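Local atomic coordinates of 7,8-dihydro-6-hydroxymethylpterin pyrophosphokinase-dihydropteroate synthase (Plasmodium falciparum, PDB entry 6JWS), a protein that probably catalyses two successive steps of folate synthesis, pyrophosphorylation of hydroxymethyldihydropterin by ATP and condensation of the resulting diphosphate with 4-aminobenzoate to give dihydropteroate. Residues P454-F459 and I479-I484. The protein carries 1 engineered substitution. Residues are numbered along the deposited sequence; the frame is centred on the assembly and turned at random.
Sequences PVLQLF and ISIDTI. With PT1 (pteroic acid), chain I.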
ATOM      1  N   PRO B 454       7.485  34.045  23.057  1.00 21.87           N
ATOM      2  CA  PRO B 454       6.961  33.814  24.410  1.00 23.17           C
ATOM      3  C   PRO B 454       6.480  32.372  24.597  1.00 23.99           C
ATOM      4  O   PRO B 454       6.778  31.732  25.617  1.00 25.03           O
ATOM      5  CB  PRO B 454       5.816  34.846  24.580  1.00 21.95           C
ATOM      6  CG  PRO B 454       6.156  35.943  23.571  1.00 22.00           C
ATOM      7  CD  PRO B 454       6.848  35.218  22.423  1.00 21.89           C
ATOM      8  N   VAL B 455       5.754  31.857  23.593  1.00 22.30           N
ATOM      9  CA  VAL B 455       5.267  30.484  23.634  1.00 20.39           C
ATOM     10  C   VAL B 455       6.439  29.523  23.799  1.00 21.12           C
ATOM     11  O   VAL B 455       6.404  28.646  24.669  1.00 21.01           O
ATOM     12  CB  VAL B 455       4.440  30.126  22.389  1.00 19.26           C
ATOM     13  CG1 VAL B 455       4.232  28.621  22.297  1.00 19.41           C
ATOM     14  CG2 VAL B 455       3.096  30.848  22.403  1.00 18.52           C
ATOM     15  N   LEU B 456       7.486  29.716  22.986  1.00 20.68           N
ATOM     16  CA  LEU B 456       8.601  28.781  23.004  1.00 21.40           C
ATOM     17  C   LEU B 456       9.342  28.865  24.331  1.00 22.69           C
ATOM     18  O   LEU B 456       9.863  27.840  24.784  1.00 22.34           O
ATOM     19  CB  LEU B 456       9.550  29.045  21.831  1.00 20.62           C
ATOM     20  CG  LEU B 456       9.080  28.510  20.478  1.00 20.25           C
ATOM     21  CD1 LEU B 456       9.997  28.974  19.360  1.00 18.53           C
ATOM     22  CD2 LEU B 456       8.969  26.992  20.501  1.00 19.68           C
ATOM     23  N   GLN B 457       9.420  30.090  24.892  1.00 21.92           N
ATOM     24  CA  GLN B 457      10.051  30.356  26.179  1.00 23.96           C
ATOM     25  C   GLN B 457       9.295  29.640  27.305  1.00 22.75           C
ATOM     26  O   GLN B 457       9.908  28.980  28.133  1.00 24.19           O
ATOM     27  CB  GLN B 457      10.138  31.865  26.436  1.00 27.10           C
ATOM     28  CG  GLN B 457      11.423  32.500  25.922  1.00 30.27           C
ATOM     29  CD  GLN B 457      11.356  34.000  25.761  1.00 36.45           C
ATOM     30  OE1 GLN B 457      10.290  34.621  25.799  1.00 40.92           O
ATOM     31  NE2 GLN B 457      12.516  34.598  25.538  1.00 38.26           N
ATOM     32  N   LEU B 458       7.966  29.760  27.327  1.00 21.40           N
ATOM     33  CA  LEU B 458       7.136  29.088  28.316  1.00 23.15           C
ATOM     34  C   LEU B 458       7.256  27.567  28.165  1.00 25.55           C
ATOM     35  O   LEU B 458       7.348  26.847  29.163  1.00 25.60           O
ATOM     36  CB  LEU B 458       5.690  29.585  28.162  1.00 23.23           C
ATOM     37  CG  LEU B 458       4.669  29.041  29.168  1.00 25.99           C
ATOM     38  CD1 LEU B 458       5.104  29.304  30.601  1.00 26.95           C
ATOM     39  CD2 LEU B 458       3.287  29.635  28.937  1.00 24.87           C
ATOM     40  N   PHE B 459       7.298  27.070  26.915  1.00 25.06           N
ATOM     41  CA  PHE B 459       7.432  25.634  26.718  1.00 24.70           C
ATOM     42  C   PHE B 459       8.741  25.125  27.320  1.00 25.56           C
ATOM     43  O   PHE B 459       8.754  24.082  27.980  1.00 26.93           O
ATOM     44  CB  PHE B 459       7.338  25.228  25.243  1.00 23.20           C
ATOM     45  CG  PHE B 459       7.570  23.756  25.055  1.00 22.42           C
ATOM     46  CD1 PHE B 459       6.557  22.845  25.317  1.00 21.64           C
ATOM     47  CD2 PHE B 459       8.816  23.281  24.675  1.00 22.09           C
ATOM     48  CE1 PHE B 459       6.782  21.483  25.175  1.00 22.82           C
ATOM     49  CE2 PHE B 459       9.036  21.917  24.540  1.00 22.49           C
ATOM     50  CZ  PHE B 459       8.021  21.021  24.797  1.00 22.31           C
ATOM     51  N   ILE B 479      11.783  20.502  18.155  1.00 17.34           N
ATOM     52  CA  ILE B 479      10.996  21.700  17.898  1.00 15.86           C
ATOM     53  C   ILE B 479      11.401  22.291  16.551  1.00 15.50           C
ATOM     54  O   ILE B 479      12.568  22.627  16.325  1.00 15.36           O
ATOM     55  CB  ILE B 479      11.137  22.737  19.038  1.00 16.49           C
ATOM     56  CG1 ILE B 479      10.748  22.164  20.407  1.00 16.96           C
ATOM     57  CG2 ILE B 479      10.343  23.994  18.731  1.00 15.35           C
ATOM     58  CD1 ILE B 479       9.382  21.513  20.419  1.00 18.03           C
ATOM     59  N   SER B 480      10.392  22.509  15.707  1.00 14.17           N
ATOM     60  CA  SER B 480      10.579  23.150  14.422  1.00 14.70           C
ATOM     61  C   SER B 480       9.880  24.514  14.410  1.00 14.20           C
ATOM     62  O   SER B 480       8.744  24.655  14.876  1.00 13.73           O
ATOM     63  CB  SER B 480      10.036  22.230  13.342  1.00 14.69           C
ATOM     64  OG  SER B 480      10.106  22.854  12.075  1.00 18.39           O
ATOM     65  N   ILE B 481      10.543  25.525  13.839  1.00 14.16           N
ATOM     66  CA  ILE B 481       9.900  26.833  13.719  1.00 14.18           C
ATOM     67  C   ILE B 481       9.627  27.145  12.249  1.00 14.11           C
ATOM     68  O   ILE B 481      10.541  27.164  11.435  1.00 13.94           O
ATOM     69  CB  ILE B 481      10.677  27.964  14.425  1.00 13.80           C
ATOM     70  CG1 ILE B 481      10.065  29.332  14.124  1.00 14.88           C
ATOM     71  CG2 ILE B 481      12.164  27.956  14.101  1.00 14.17           C
ATOM     72  CD1 ILE B 481      10.302  30.328  15.230  1.00 15.12           C
ATOM     73  N   ASP B 482       8.355  27.395  11.940  1.00 14.16           N
ATOM     74  CA  ASP B 482       7.905  27.771  10.617  1.00 13.71           C
ATOM     75  C   ASP B 482       8.118  29.275  10.465  1.00 13.54           C
ATOM     76  O   ASP B 482       7.216  30.069  10.772  1.00 13.81           O
ATOM     77  CB  ASP B 482       6.431  27.388  10.454  1.00 14.82           C
ATOM     78  CG  ASP B 482       5.842  27.573   9.056  1.00 17.27           C
ATOM     79  OD1 ASP B 482       6.442  28.293   8.223  1.00 16.94           O
ATOM     80  OD2 ASP B 482       4.770  26.980   8.794  1.00 20.22           O
ATOM     81  N   THR B 483       9.309  29.652   9.995  1.00 11.99           N
ATOM     82  CA  THR B 483       9.625  31.054   9.766  1.00 11.95           C
ATOM     83  C   THR B 483      10.493  31.215   8.511  1.00 11.99           C
ATOM     84  O   THR B 483      11.218  30.293   8.121  1.00 12.09           O
ATOM     85  CB  THR B 483      10.292  31.684  11.004  1.00 11.75           C
ATOM     86  OG1 THR B 483      10.321  33.088  10.763  1.00 11.81           O
ATOM     87  CG2 THR B 483      11.704  31.201  11.294  1.00 10.76           C
ATOM     88  N   ILE B 484      10.463  32.415   7.920  1.00 12.04           N
ATOM     89  CA  ILE B 484      11.398  32.795   6.869  1.00 12.67           C
ATOM     90  C   ILE B 484      12.256  33.948   7.388  1.00 14.04           C
ATOM     91  O   ILE B 484      13.056  34.540   6.637  1.00 14.72           O
ATOM     92  CB  ILE B 484      10.651  33.216   5.589  1.00 12.41           C
ATOM     93  CG1 ILE B 484       9.796  34.472   5.818  1.00 12.13           C
ATOM     94  CG2 ILE B 484       9.829  32.056   5.030  1.00 12.78           C
ATOM     95  CD1 ILE B 484       9.043  34.939   4.581  1.00 11.46           C
TER
HETATM   96  C2  PT1 I 801       3.675  22.871   4.376  1.00  8.52           C
HETATM   97  C3  PT1 I 801       3.119  23.985   5.145  1.00  8.58           C
HETATM   98  C5  PT1 I 801       4.041  24.671   6.057  1.00  8.38           C
HETATM   99  N6  PT1 I 801       1.828  24.384   5.051  1.00  9.25           N
HETATM  100  C7  PT1 I 801       5.807  23.211   5.356  1.00  8.49           C
HETATM  101  N9  PT1 I 801       5.335  24.246   6.124  1.00  8.42           N
HETATM  102  C10 PT1 I 801       1.400  25.447   5.782  1.00  9.10           C
HETATM  103  N11 PT1 I 801       7.129  22.815   5.433  1.00  8.25           N
HETATM  104  C12 PT1 I 801       2.278  26.118   6.624  1.00  8.68           C
HETATM  105  C21 PT1 I 801      -4.538  24.953   0.998  1.00 11.14           C
HETATM  106  O22 PT1 I 801      -5.638  24.610   1.510  1.00 12.07           O
HETATM  107  O1  PT1 I 801       2.893  22.203   3.519  1.00  8.65           O
HETATM  108  N4  PT1 I 801       4.975  22.534   4.519  1.00  8.46           N
HETATM  109  N8  PT1 I 801       3.558  25.712   6.757  1.00  8.24           N
HETATM  110  C13 PT1 I 801      -0.026  25.903   5.626  1.00  9.75           C
HETATM  111  N14 PT1 I 801      -0.175  26.530   4.285  1.00 10.13           N
HETATM  112  C15 PT1 I 801      -1.208  26.168   3.487  1.00 10.05           C
HETATM  113  C16 PT1 I 801      -1.057  26.181   2.084  1.00  9.83           C
HETATM  114  C17 PT1 I 801      -2.447  25.787   4.099  1.00  9.72           C
HETATM  115  C18 PT1 I 801      -2.150  25.786   1.275  1.00 10.20           C
HETATM  116  C19 PT1 I 801      -3.538  25.412   3.275  1.00 10.02           C
HETATM  117  C20 PT1 I 801      -3.381  25.393   1.866  1.00 10.55           C
HETATM  118  O23 PT1 I 801      -4.398  24.923  -0.236  1.00 11.41           O
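Leu456 and Ile479 meet in the layer between an outer helix and the parallel barrel of a TIM-barrel domain, and they illustrate how one such strand serves two environments. Helix 448-464 is the crossover helix of a beta-alpha-beta unit between strands 428-432 and 478-482; its segment 454-459 runs almost antiparallel to strand 479-482 (173°), their axes 11.8 Å apart at closest. Ile479 can be followed outward from CB, which faces the helix and divides there. The CG2 branch, anti to the backbone N, reaches Leu456, its methyl lying 3.7 Å from Leu456 CD2, the two side chains lying alongside but running opposite ways. The other branch, CG1, bends back through chi2 of -52° and carries the terminal CD1 to the ring of Phe459, which it meets obliquely, 4.2 Å from Phe459 CE2. One isoleucine thus touches residues nearly a turn apart on the helix. Leu456 also uses its second methyl: CD1 lies 4.4 Å from Ile481 CD1, a looser touch one strand repeat further on. The four touching residues, Leu456, Phe459, Ile479 and Ile481, are apolar and buried; Val498 packs on Leu456 and both isoleucines, Met418 and Ile422 of helix 411-424 on Phe459. Ser480 points away from the helix, and its OG is hydrogen-bonded to Asp430 of the adjacent strand. At the C-terminal end of the same strand, where TIM barrels place their active sites, Asp482 is the centre of an inverse gamma turn and takes part in the pterin pocket: its OD2 lies 2.7 Å from N8 of pteroic acid.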